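Local coordinates for protein putative aldolase (Bacteroides vulgatus ATCC 8482, PDB 3DXI) that is a putative aldolase with an HMGL-like TIM-barrel fold, its function otherwise not established, at residues 152-157 / 185-190; 103-108 / 131-136; 76-81 / 99-104; 217-222 / 230-235; 224-229 / 267-272. One frame throughout, in Å; residues are numbered along the deposited sequence.

Interaction 1 (152-157 / 185-190)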
# COMPACT_ATOMS: atom_id res chain seq x y z
N ALA A 152 16.47 -29.04 12.25
CA ALA A 152 17.12 -28.99 13.56
C ALA A 152 16.40 -28.09 14.58
O ALA A 152 16.73 -28.12 15.77
CB ALA A 152 18.57 -28.53 13.40
N ILE A 153 15.42 -27.31 14.13
CA ILE A 153 14.70 -26.43 15.04
C ILE A 153 13.36 -26.99 15.50
O ILE A 153 12.68 -26.38 16.32
CB ILE A 153 14.45 -25.04 14.39
CG1 ILE A 153 13.32 -25.12 13.37
CG2 ILE A 153 15.71 -24.57 13.70
CD1 ILE A 153 12.88 -23.75 12.84
N ASP A 154 12.99 -28.15 14.97
CA ASP A 154 11.71 -28.78 15.31
C ASP A 154 11.36 -28.91 16.79
O ASP A 154 10.19 -28.77 17.16
CB ASP A 154 11.60 -30.16 14.66
CG ASP A 154 11.28 -30.08 13.18
OD1 ASP A 154 10.76 -29.04 12.74
OD2 ASP A 154 11.53 -31.07 12.46
N LYS A 155 12.35 -29.17 17.64
CA LYS A 155 12.08 -29.31 19.07
C LYS A 155 12.35 -28.04 19.88
O LYS A 155 12.08 -28.00 21.08
CB LYS A 155 12.91 -30.46 19.66
CG LYS A 155 12.21 -31.82 19.64
CD LYS A 155 11.84 -32.24 18.24
CE LYS A 155 11.11 -33.58 18.24
NZ LYS A 155 10.74 -34.00 16.86
N ILE A 156 12.88 -27.01 19.22
CA ILE A 156 13.19 -25.76 19.90
C ILE A 156 12.28 -24.59 19.54
O ILE A 156 11.69 -23.96 20.42
CB ILE A 156 14.64 -25.30 19.61
CG1 ILE A 156 15.64 -26.35 20.10
CG2 ILE A 156 14.91 -23.97 20.29
CD1 ILE A 156 15.91 -27.45 19.12
N ALA A 157 12.17 -24.30 18.26
CA ALA A 157 11.35 -23.18 17.80
C ALA A 157 9.87 -23.28 18.14
O ALA A 157 9.27 -24.35 18.06
CB ALA A 157 11.52 -23.00 16.29
N THR A 185 10.30 -28.03 8.15
CA THR A 185 10.13 -27.88 9.59
C THR A 185 8.66 -28.01 9.96
O THR A 185 7.79 -27.68 9.15
CB THR A 185 10.71 -26.53 10.11
OG1 THR A 185 10.44 -26.41 11.51
CG2 THR A 185 10.12 -25.35 9.36
N HIS A 186 8.40 -28.51 11.16
CA HIS A 186 7.04 -28.72 11.65
C HIS A 186 6.56 -27.57 12.53
O HIS A 186 5.39 -27.52 12.89
CB HIS A 186 6.95 -30.01 12.46
CG HIS A 186 7.13 -31.26 11.64
ND1 HIS A 186 6.11 -31.82 10.90
CD2 HIS A 186 8.22 -32.04 11.44
CE1 HIS A 186 6.57 -32.89 10.27
NE2 HIS A 186 7.84 -33.04 10.58
N VAL A 187 7.47 -26.67 12.89
CA VAL A 187 7.12 -25.56 13.78
C VAL A 187 6.21 -24.51 13.16
O VAL A 187 6.12 -24.36 11.94
CB VAL A 187 8.38 -24.85 14.33
CG1 VAL A 187 9.26 -25.86 15.06
CG2 VAL A 187 9.14 -24.18 13.20
N PRO A 188 5.48 -23.78 14.02
CA PRO A 188 4.57 -22.72 13.57
C PRO A 188 5.37 -21.73 12.71
O PRO A 188 6.54 -21.46 13.00
CB PRO A 188 4.08 -22.11 14.87
CG PRO A 188 4.05 -23.31 15.80
CD PRO A 188 5.36 -23.99 15.47
N VAL A 189 4.75 -21.20 11.66
CA VAL A 189 5.44 -20.25 10.80
C VAL A 189 4.80 -18.88 10.84
O VAL A 189 3.58 -18.75 11.00
CB VAL A 189 5.47 -20.75 9.33
CG1 VAL A 189 6.23 -19.77 8.45
CG2 VAL A 189 6.11 -22.15 9.27
N GLY A 190 5.62 -17.84 10.70
CA GLY A 190 5.13 -16.48 10.70
C GLY A 190 5.69 -15.67 9.54
O GLY A 190 6.63 -16.10 8.86
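V187 lays both its methyl groups against the 152-157 loop. CG1 sits over the backbone oxygen of A157, 3.4 Å from A157 O, and reaches the CB of the same residue. CG2 meets I153 CD1 at 3.8 Å, the two side chains crossing at about a right angle. I153 is turned so that CG1 lies between its own backbone N and carbonyl carbon (chi1 76°), which sends CD1 across toward V187 and the hydroxyl of T185. Beside this apolar patch D154 supplies the polar half of the contact. Its OD1 takes two hydrogen bonds: one from H186 N, 2.9 Å from D154 OD1 and nearly straight at 171°, arriving on the syn side but well out of the carboxylate plane, and one from T185 OG1, also 2.9 Å from D154 OD1. The T185 hydroxyl in turn accepts from V187 N, 3.3 Å from T185 OG1, closing an ST turn. D154 OD2 lies at the edge of the H186 ring, 3.6 Å from H186 CD2, with the carboxylate and ring planes strongly inclined. The loop leads into barrel strand 159-163, and the other segment runs from the end of helix 171-184 into strand 189-192; F160 packs on I153 and V187, and F132 on I153 and A157. One carboxylate oxygen thus holds a backbone N-H and a hydroxyl that itself closes the next turn, so D154 ties the 152-157 loop to the turn that leads into strand 189-192, and its charge would be partly offset by these donors and, if H186 were protonated, by the imidazole.

Interaction 2 (103-108 / 131-136)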
# COMPACT_ATOMS: atom_id res chain seq x y z
N MSE A 103 7.96 -14.94 25.33
CA MSE A 103 8.78 -15.36 24.20
C MSE A 103 10.00 -14.49 23.94
O MSE A 103 9.96 -13.27 24.09
CB MSE A 103 7.92 -15.39 22.94
CG MSE A 103 8.69 -15.73 21.68
SE MSE A 103 7.57 -15.52 20.10
CE MSE A 103 6.72 -17.27 20.12
N ILE A 104 11.07 -15.16 23.54
CA ILE A 104 12.32 -14.50 23.20
C ILE A 104 12.49 -14.69 21.70
O ILE A 104 12.63 -15.82 21.23
CB ILE A 104 13.52 -15.15 23.91
CG1 ILE A 104 13.29 -15.18 25.43
CG2 ILE A 104 14.80 -14.39 23.57
CD1 ILE A 104 13.10 -13.81 26.07
N ARG A 105 12.44 -13.60 20.94
CA ARG A 105 12.62 -13.71 19.50
C ARG A 105 14.07 -13.37 19.20
O ARG A 105 14.66 -12.51 19.84
CB ARG A 105 11.71 -12.75 18.76
CG ARG A 105 10.24 -13.03 18.95
CD ARG A 105 9.46 -11.98 18.21
NE ARG A 105 8.89 -12.49 16.98
CZ ARG A 105 8.47 -11.72 15.98
NH1 ARG A 105 8.57 -10.40 16.06
NH2 ARG A 105 7.90 -12.28 14.93
N ILE A 106 14.63 -14.06 18.21
CA ILE A 106 16.02 -13.86 17.83
C ILE A 106 16.12 -13.34 16.40
O ILE A 106 15.60 -13.97 15.48
CB ILE A 106 16.79 -15.19 17.92
CG1 ILE A 106 16.55 -15.82 19.30
CG2 ILE A 106 18.28 -14.95 17.68
CD1 ILE A 106 17.10 -17.23 19.45
N ALA A 107 16.76 -12.19 16.22
CA ALA A 107 16.95 -11.64 14.87
C ALA A 107 18.14 -12.39 14.32
O ALA A 107 19.26 -12.25 14.81
CB ALA A 107 17.25 -10.14 14.94
N ILE A 108 17.90 -13.18 13.28
CA ILE A 108 18.93 -14.02 12.68
C ILE A 108 19.21 -13.84 11.19
O ILE A 108 18.29 -13.73 10.38
CB ILE A 108 18.57 -15.51 12.88
CG1 ILE A 108 18.25 -15.78 14.35
CG2 ILE A 108 19.71 -16.40 12.40
CD1 ILE A 108 17.59 -17.12 14.60
N GLY A 131 11.40 -17.72 19.40
CA GLY A 131 11.03 -17.35 18.04
C GLY A 131 12.24 -17.03 17.18
O GLY A 131 13.17 -16.35 17.61
N PHE A 132 12.24 -17.55 15.95
CA PHE A 132 13.32 -17.29 15.01
C PHE A 132 12.82 -16.27 13.98
O PHE A 132 11.88 -16.55 13.24
CB PHE A 132 13.72 -18.56 14.23
CG PHE A 132 14.51 -19.57 15.02
CD1 PHE A 132 15.66 -20.14 14.47
CD2 PHE A 132 14.07 -20.01 16.26
CE1 PHE A 132 16.37 -21.13 15.16
CE2 PHE A 132 14.77 -21.00 16.95
CZ PHE A 132 15.92 -21.56 16.40
N ASN A 133 13.43 -15.09 13.95
CA ASN A 133 13.07 -14.07 12.97
C ASN A 133 14.22 -14.05 11.98
O ASN A 133 15.19 -13.30 12.14
CB ASN A 133 12.88 -12.71 13.63
CG ASN A 133 11.44 -12.47 14.10
OD1 ASN A 133 10.82 -13.35 14.71
ND2 ASN A 133 10.91 -11.29 13.80
N VAL A 134 14.13 -14.91 10.97
CA VAL A 134 15.18 -15.04 9.96
C VAL A 134 15.06 -14.04 8.81
O VAL A 134 14.04 -13.98 8.12
CB VAL A 134 15.21 -16.48 9.39
CG1 VAL A 134 16.37 -16.63 8.40
CG2 VAL A 134 15.34 -17.48 10.55
N MSE A 135 16.12 -13.27 8.62
CA MSE A 135 16.16 -12.23 7.60
C MSE A 135 16.44 -12.73 6.19
O MSE A 135 16.80 -13.89 5.99
CB MSE A 135 17.23 -11.21 7.97
CG MSE A 135 17.23 -10.86 9.45
SE MSE A 135 18.63 -9.62 9.97
CE MSE A 135 20.15 -10.43 9.10
N TYR A 136 16.26 -11.83 5.23
CA TYR A 136 16.50 -12.09 3.81
C TYR A 136 15.83 -13.32 3.23
O TYR A 136 16.48 -14.15 2.60
CB TYR A 136 18.00 -12.17 3.55
CG TYR A 136 18.81 -11.16 4.33
CD1 TYR A 136 18.51 -9.80 4.27
CD2 TYR A 136 19.88 -11.57 5.12
CE1 TYR A 136 19.26 -8.87 5.00
CE2 TYR A 136 20.62 -10.66 5.85
CZ TYR A 136 20.31 -9.31 5.78
OH TYR A 136 21.06 -8.41 6.51
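R105 and N133 meet on one face of two parallel strands, the amide standing almost upright on the guanidinium with the planes 85° apart. N133 ND2 lies over one face of the guanidinium, toward its rim, and N133 OD1 comes within 3.1 Å of R105 NE without a good hydrogen-bond angle, so the two groups are in close perpendicular contact, without a hydrogen bond between them. The R105 chain is extended at chi2 and bends at chi3 (105°), which turns the group toward N133; its terminal nitrogens form salt bridges to D216 and E42. On the other face I108 carries CG1 anti to its carbonyl carbon (chi1 -51°), and the extended end brings CD1 to 3.6 Å from F132 CD1, approaching the ring obliquely. M135, beyond the strand end, brings CG to 3.2 Å from I108 O. Between the faces runs a regular parallel ladder, from G131 N to I104 O at 2.9 Å through to M135 N, which meets I108 O at 2.8 Å and almost straight. G131 has no side chain where one would run into R105 CG and M103 SE, and the strands come close there. The pair forms the beta-alpha-beta unit with helix 113-124, whose A116, A120 and I123 pack on I108, F132, I104 and I106, while strands 75-81 and 159-163 flank it in the barrel.

Interaction 3 (76-81 / 99-104)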
# COMPACT_ATOMS: atom_id res chain seq x y z
N ILE A 76 3.88 -11.50 26.14
CA ILE A 76 4.93 -10.50 25.94
C ILE A 76 6.22 -11.12 25.39
O ILE A 76 6.63 -12.21 25.81
CB ILE A 76 5.26 -9.79 27.27
CG1 ILE A 76 4.00 -9.12 27.83
CG2 ILE A 76 6.35 -8.75 27.06
CD1 ILE A 76 3.47 -8.00 26.98
N ALA A 77 6.85 -10.41 24.47
CA ALA A 77 8.09 -10.88 23.88
C ALA A 77 9.11 -9.75 23.82
O ALA A 77 8.75 -8.57 23.83
CB ALA A 77 7.84 -11.41 22.47
N ILE A 78 10.38 -10.12 23.79
CA ILE A 78 11.46 -9.16 23.63
C ILE A 78 12.35 -9.81 22.57
O ILE A 78 12.24 -11.01 22.31
CB ILE A 78 12.28 -8.92 24.95
CG1 ILE A 78 13.04 -10.19 25.36
CG2 ILE A 78 11.36 -8.40 26.05
CD1 ILE A 78 14.39 -10.33 24.69
N MSE A 79 13.21 -9.02 21.94
CA MSE A 79 14.07 -9.55 20.90
C MSE A 79 15.55 -9.44 21.25
O MSE A 79 15.96 -8.53 21.97
CB MSE A 79 13.79 -8.82 19.58
CG MSE A 79 14.75 -9.14 18.46
SE MSE A 79 14.19 -8.41 16.76
CE MSE A 79 13.02 -9.86 16.22
N LEU A 80 16.32 -10.39 20.73
CA LEU A 80 17.77 -10.43 20.92
C LEU A 80 18.39 -10.49 19.53
O LEU A 80 17.91 -11.21 18.66
CB LEU A 80 18.19 -11.69 21.67
CG LEU A 80 17.84 -11.89 23.14
CD1 LEU A 80 18.33 -13.27 23.59
CD2 LEU A 80 18.48 -10.79 23.98
N ASN A 81 19.46 -9.73 19.32
CA ASN A 81 20.16 -9.75 18.04
C ASN A 81 21.20 -10.88 18.14
O ASN A 81 22.15 -10.78 18.92
CB ASN A 81 20.85 -8.41 17.78
CG ASN A 81 19.88 -7.30 17.42
OD1 ASN A 81 20.09 -6.13 17.76
ND2 ASN A 81 18.81 -7.64 16.72
N GLY A 99 9.51 -15.43 33.75
CA GLY A 99 8.19 -15.18 34.30
C GLY A 99 7.58 -13.86 33.87
O GLY A 99 6.36 -13.69 33.95
N LEU A 100 8.40 -12.93 33.40
CA LEU A 100 7.90 -11.64 32.97
C LEU A 100 7.68 -11.59 31.46
O LEU A 100 6.80 -10.87 30.97
CB LEU A 100 8.87 -10.53 33.38
CG LEU A 100 9.12 -10.40 34.89
CD1 LEU A 100 10.15 -9.31 35.15
CD2 LEU A 100 7.81 -10.08 35.59
N VAL A 101 8.47 -12.37 30.73
CA VAL A 101 8.38 -12.41 29.28
C VAL A 101 8.10 -13.83 28.81
O VAL A 101 8.74 -14.78 29.27
CB VAL A 101 9.69 -11.90 28.64
CG1 VAL A 101 9.68 -12.13 27.12
CG2 VAL A 101 9.84 -10.41 28.95
N ASP A 102 7.13 -13.96 27.90
CA ASP A 102 6.72 -15.25 27.37
C ASP A 102 7.62 -15.80 26.28
O ASP A 102 8.01 -16.97 26.31
CB ASP A 102 5.30 -15.15 26.83
CG ASP A 102 4.31 -14.74 27.90
OD1 ASP A 102 4.01 -15.59 28.77
OD2 ASP A 102 3.86 -13.57 27.89
N MSE A 103 7.96 -14.94 25.33
CA MSE A 103 8.78 -15.36 24.20
C MSE A 103 10.00 -14.49 23.94
O MSE A 103 9.96 -13.27 24.09
CB MSE A 103 7.92 -15.39 22.94
CG MSE A 103 8.69 -15.73 21.68
SE MSE A 103 7.57 -15.52 20.10
CE MSE A 103 6.72 -17.27 20.12
N ILE A 104 11.07 -15.16 23.54
CA ILE A 104 12.32 -14.50 23.20
C ILE A 104 12.49 -14.69 21.70
O ILE A 104 12.63 -15.82 21.23
CB ILE A 104 13.52 -15.15 23.91
CG1 ILE A 104 13.29 -15.18 25.43
CG2 ILE A 104 14.80 -14.39 23.57
CD1 ILE A 104 13.10 -13.81 26.07
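A beta-alpha-beta unit, strand 75-81, helix 90-94 and strand 103-108, brings the two segments side by side at the start of the second strand. The carbonyl of I76 is gripped twice: M103 N lies 3.1 Å from I76 O and D102 N 2.8 Å from the same I76 O, the latter bond being bent at 133°. D102 also returns a bond, its OD2 accepting from I76 N at 2.7 Å through the anti lone pair, with an angle of 166°. The side chain stands with CG anti to the carbonyl carbon (chi1 -60°), which swings the carboxylate back along I76, where R69 adds a salt bridge to OD2. The M103 N bond already belongs to the parallel pairing of the TIM barrel, in which A77 pairs with M103 and I78 with I104; I78 N on M103 O at 3.2 Å continues it. Apolar side chains fill the face that carries I78 and I104. These two lie side by side, pointing the same way, I78 CG1 being 3.7 Å from I104 CD1, while I104 CG2 touches L80 CD1. V101 crosses I78 at about a right angle, its CG2 3.8 Å from I78 CG2, and its other methyl, CG1, presses on the backbone at I76 O. On the opposite face A77 CB rests against M103 CB. L65 of helix 62-71 covers V101, and I97 and F128 from loops lie against I78 and I104, respectively.

Interaction 4 (217-222 / 230-235)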
# COMPACT_ATOMS: atom_id res chain seq x y z
N ALA A 217 3.01 -6.93 12.59
CA ALA A 217 2.58 -5.62 12.12
C ALA A 217 2.81 -4.62 13.24
O ALA A 217 3.15 -5.01 14.35
CB ALA A 217 1.10 -5.65 11.72
N THR A 218 2.64 -3.33 12.95
CA THR A 218 2.82 -2.28 13.95
C THR A 218 1.80 -1.17 13.72
O THR A 218 1.31 -1.00 12.60
CB THR A 218 4.25 -1.67 13.90
OG1 THR A 218 4.46 -1.04 12.63
CG2 THR A 218 5.30 -2.75 14.10
N ILE A 219 1.48 -0.42 14.77
CA ILE A 219 0.52 0.68 14.67
C ILE A 219 1.09 1.77 13.75
O ILE A 219 2.18 2.30 13.98
CB ILE A 219 0.21 1.26 16.07
CG1 ILE A 219 -0.47 0.18 16.93
CG2 ILE A 219 -0.68 2.49 15.95
CD1 ILE A 219 -1.77 -0.37 16.35
N THR A 220 0.32 2.08 12.71
CA THR A 220 0.65 3.05 11.65
C THR A 220 1.85 2.59 10.83
O THR A 220 2.42 3.37 10.08
CB THR A 220 0.93 4.49 12.18
OG1 THR A 220 2.11 4.51 12.97
CG2 THR A 220 -0.25 5.00 13.01
N GLY A 221 2.21 1.31 10.95
CA GLY A 221 3.33 0.77 10.21
C GLY A 221 4.68 1.27 10.69
O GLY A 221 5.70 1.08 10.03
N MSE A 222 4.68 1.92 11.85
CA MSE A 222 5.90 2.48 12.43
C MSE A 222 7.06 1.49 12.36
O MSE A 222 6.95 0.34 12.81
CB MSE A 222 5.66 2.89 13.89
CG MSE A 222 6.83 3.61 14.55
SE MSE A 222 6.41 4.17 16.36
CE MSE A 222 7.75 5.55 16.61
N LYS A 230 0.81 -1.97 8.31
CA LYS A 230 0.06 -1.20 9.29
C LYS A 230 -0.96 -2.11 9.97
O LYS A 230 -1.86 -2.66 9.31
CB LYS A 230 -0.64 -0.01 8.62
CG LYS A 230 0.35 0.99 8.03
CD LYS A 230 -0.32 2.29 7.61
CE LYS A 230 -1.02 2.16 6.27
NZ LYS A 230 -0.78 3.40 5.47
N MSE A 231 -0.81 -2.28 11.28
CA MSE A 231 -1.70 -3.14 12.04
C MSE A 231 -3.16 -2.77 11.80
O MSE A 231 -4.01 -3.64 11.63
CB MSE A 231 -1.38 -3.05 13.54
CG MSE A 231 -2.28 -3.90 14.42
SE MSE A 231 -2.18 -5.80 14.04
CE MSE A 231 -0.64 -6.23 15.16
N GLU A 232 -3.46 -1.47 11.78
CA GLU A 232 -4.83 -1.02 11.55
C GLU A 232 -5.36 -1.47 10.19
O GLU A 232 -6.55 -1.72 10.04
CB GLU A 232 -4.93 0.51 11.65
CG GLU A 232 -4.05 1.27 10.65
CD GLU A 232 -2.71 1.64 11.22
OE1 GLU A 232 -2.20 0.88 12.08
OE2 GLU A 232 -2.16 2.69 10.82
N LEU A 233 -4.48 -1.58 9.20
CA LEU A 233 -4.90 -2.02 7.87
C LEU A 233 -5.21 -3.51 7.91
O LEU A 233 -6.18 -3.97 7.30
CB LEU A 233 -3.82 -1.73 6.82
CG LEU A 233 -4.18 -2.13 5.39
CD1 LEU A 233 -5.51 -1.50 4.99
CD2 LEU A 233 -3.09 -1.66 4.44
N LEU A 234 -4.38 -4.26 8.61
CA LEU A 234 -4.57 -5.70 8.74
C LEU A 234 -5.91 -6.00 9.41
O LEU A 234 -6.72 -6.76 8.89
CB LEU A 234 -3.45 -6.33 9.56
CG LEU A 234 -3.53 -7.82 9.91
CD1 LEU A 234 -3.61 -8.66 8.64
CD2 LEU A 234 -2.31 -8.20 10.74
N LEU A 235 -6.14 -5.38 10.57
CA LEU A 235 -7.37 -5.59 11.33
C LEU A 235 -8.61 -5.15 10.57
O LEU A 235 -9.65 -5.81 10.63
CB LEU A 235 -7.31 -4.85 12.67
CG LEU A 235 -6.22 -5.30 13.64
CD1 LEU A 235 -6.35 -4.52 14.95
CD2 LEU A 235 -6.35 -6.80 13.91
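T218 O is held from both faces of its carbonyl plane: M231 N lies 2.8 Å from T218 O in a virtually straight bond (178°) that arrives from above the plane, and G221 N, 3.0 Å from T218 O, comes from the opposite face. The contact joins the loop after the last barrel strand, 214-217, to the N-terminus of helix 231-241 of the TIM barrel, with K230 at the N-cap position. The loop is gripped a second time by E232, whose OE1 accepts from T220 N at 2.9 Å through its syn lone pair. In E232 a chi1 of 60° tucks CG in over the backbone and a bend at chi2 follows, which folds the carboxylate back over the turn, and OE2 comes 3.7 Å from T220 CG2. L251 and I255 of helix 248-265 pack against E232. On the A217 side, M231 has CG anti to its backbone N (chi1 179°) and then curls at chi2 and chi3, so that its selenium and methyl end lies on A217; A217 CB is 3.9 Å from M231 CE. I219 reaches across obliquely with CD1, 3.9 Å from M231 CB, and I5 and D7 of strand 4-7 flank the selenomethionine. The positive phi of T220 and G221 turns the chain tightly, and glycine at 221 lets the lysine chain pass close by. K230 and E232 also pack on T269 and M274 of the second subunit. K230 CG lies along the turn, 3.5 Å from G221 N.

Interaction 5 (224-229 / 267-272); sequences RGAGNL and WGTNLP
Backbone bonding carries the contact between G225 and G268: G268 N lies 3.1 Å from G225 O, in the carbonyl plane and nearly straight at 177°. The same G225 sits in a type II' turn from R224 to G227, closed by G227 N on R224 O at 3.1 Å, and its positive phi suits the glycine. Two CA-H...O contacts lie beside it, A226 CA being 3.5 Å from G268 O and G268 CA the same distance from A226 O. Apolar contact is small: A226 CB touches T269 CB at 3.8 Å. W267 CB lies in van der Waals contact with the carbonyl of G225, 3.8 Å from G225 O, and the indole leads away from the turn, its NE1 bonding to T220 O and its rings meeting Y16. T269 OG1 bonds to N196 O, while Q283 holds the turn at R224 O and A226 N. N270 caps the following helix through OD1 to Y273 N. The arrangement is a beta turn of the loop between strand 214-217 and helix 231-241 of a TIM barrel, docked on the connection from helix 248-265 to helix 271-278.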
# COMPACT_ATOMS: atom_id res chain seq x y z
N ARG A 224 11.59 1.58 10.78
CA ARG A 224 12.57 2.35 10.02
C ARG A 224 12.27 2.33 8.52
O ARG A 224 11.72 1.36 7.98
CB ARG A 224 13.99 1.84 10.29
CG ARG A 224 14.19 0.35 10.07
CD ARG A 224 15.65 -0.05 10.36
NE ARG A 224 16.02 0.09 11.77
CZ ARG A 224 15.84 -0.85 12.69
NH1 ARG A 224 15.28 -2.01 12.36
NH2 ARG A 224 16.22 -0.64 13.94
N GLY A 225 12.61 3.43 7.85
CA GLY A 225 12.38 3.54 6.42
C GLY A 225 10.93 3.49 6.01
O GLY A 225 10.10 4.26 6.50
N ALA A 226 10.62 2.57 5.09
CA ALA A 226 9.26 2.40 4.58
C ALA A 226 8.33 1.80 5.63
O ALA A 226 7.12 1.82 5.48
CB ALA A 226 9.28 1.52 3.33
N GLY A 227 8.92 1.26 6.69
CA GLY A 227 8.11 0.70 7.75
C GLY A 227 7.55 -0.69 7.54
O GLY A 227 7.95 -1.41 6.62
N ASN A 228 6.62 -1.07 8.41
CA ASN A 228 5.99 -2.39 8.38
C ASN A 228 4.53 -2.34 7.93
O ASN A 228 4.00 -1.29 7.58
CB ASN A 228 6.03 -3.02 9.78
CG ASN A 228 7.43 -3.09 10.34
OD1 ASN A 228 7.76 -2.42 11.31
ND2 ASN A 228 8.26 -3.91 9.73
N LEU A 229 3.90 -3.50 7.93
CA LEU A 229 2.49 -3.58 7.58
C LEU A 229 1.77 -2.82 8.68
O LEU A 229 2.10 -2.98 9.85
CB LEU A 229 2.03 -5.04 7.59
CG LEU A 229 0.52 -5.32 7.69
CD1 LEU A 229 -0.22 -4.69 6.52
CD2 LEU A 229 0.31 -6.82 7.70
N TRP A 267 7.43 7.91 8.90
CA TRP A 267 7.89 6.67 8.29
C TRP A 267 6.92 6.38 7.15
O TRP A 267 5.81 6.90 7.14
CB TRP A 267 7.89 5.53 9.31
CG TRP A 267 6.69 5.54 10.20
CD1 TRP A 267 5.48 4.96 9.95
CD2 TRP A 267 6.58 6.17 11.48
NE1 TRP A 267 4.62 5.18 11.00
CE2 TRP A 267 5.27 5.92 11.95
CE3 TRP A 267 7.45 6.92 12.27
CZ2 TRP A 267 4.81 6.39 13.18
CZ3 TRP A 267 6.99 7.39 13.51
CH2 TRP A 267 5.69 7.13 13.95
N GLY A 268 7.33 5.55 6.20
CA GLY A 268 6.47 5.25 5.07
C GLY A 268 7.36 5.17 3.85
O GLY A 268 8.46 5.72 3.85
N THR A 269 6.89 4.51 2.80
CA THR A 269 7.69 4.36 1.59
C THR A 269 7.75 5.63 0.74
O THR A 269 6.95 6.55 0.91
CB THR A 269 7.15 3.19 0.72
OG1 THR A 269 8.10 2.88 -0.30
CG2 THR A 269 5.83 3.58 0.05
N ASN A 270 8.73 5.67 -0.16
CA ASN A 270 8.94 6.78 -1.08
C ASN A 270 9.76 6.22 -2.24
O ASN A 270 10.13 5.05 -2.20
CB ASN A 270 9.66 7.95 -0.39
CG ASN A 270 10.86 7.52 0.43
OD1 ASN A 270 11.70 6.75 -0.03
ND2 ASN A 270 10.96 8.03 1.65
N LEU A 271 10.06 7.04 -3.24
CA LEU A 271 10.80 6.52 -4.40
C LEU A 271 12.10 5.80 -4.05
O LEU A 271 12.38 4.75 -4.60
CB LEU A 271 11.05 7.62 -5.44
CG LEU A 271 11.73 7.13 -6.73
CD1 LEU A 271 10.96 5.93 -7.30
CD2 LEU A 271 11.79 8.26 -7.76
N PRO A 272 12.91 6.38 -3.15
CA PRO A 272 14.17 5.72 -2.77
C PRO A 272 13.91 4.35 -2.14
O PRO A 272 14.61 3.37 -2.43
CB PRO A 272 14.77 6.69 -1.76
CG PRO A 272 14.30 8.02 -2.27
CD PRO A 272 12.86 7.74 -2.60

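Overall arrangement
Interactions 2 and 3 are neighbouring strand pairs of the same barrel wall: they share M103 and I104, and strand 103-108 stands between its two neighbours, R105 O meeting L80 N at 2.8 Å. Interaction 1 adjoins interaction 2 through F132, whose CE1 lies 3.8 Å from I153 CG2. Interactions 4 and 5 form a second group, alternating along the chain, with G221 O 2.8 Å from N228 N and T220 O 3.0 Å from W267 NE1. The groups do not touch: the nearest atoms of interactions 2 and 4 are about 7 Å apart, their centres about 20 Å, and the centres of interactions 1 and 5 are about 30 Å apart, on opposite sides of the chain's centre.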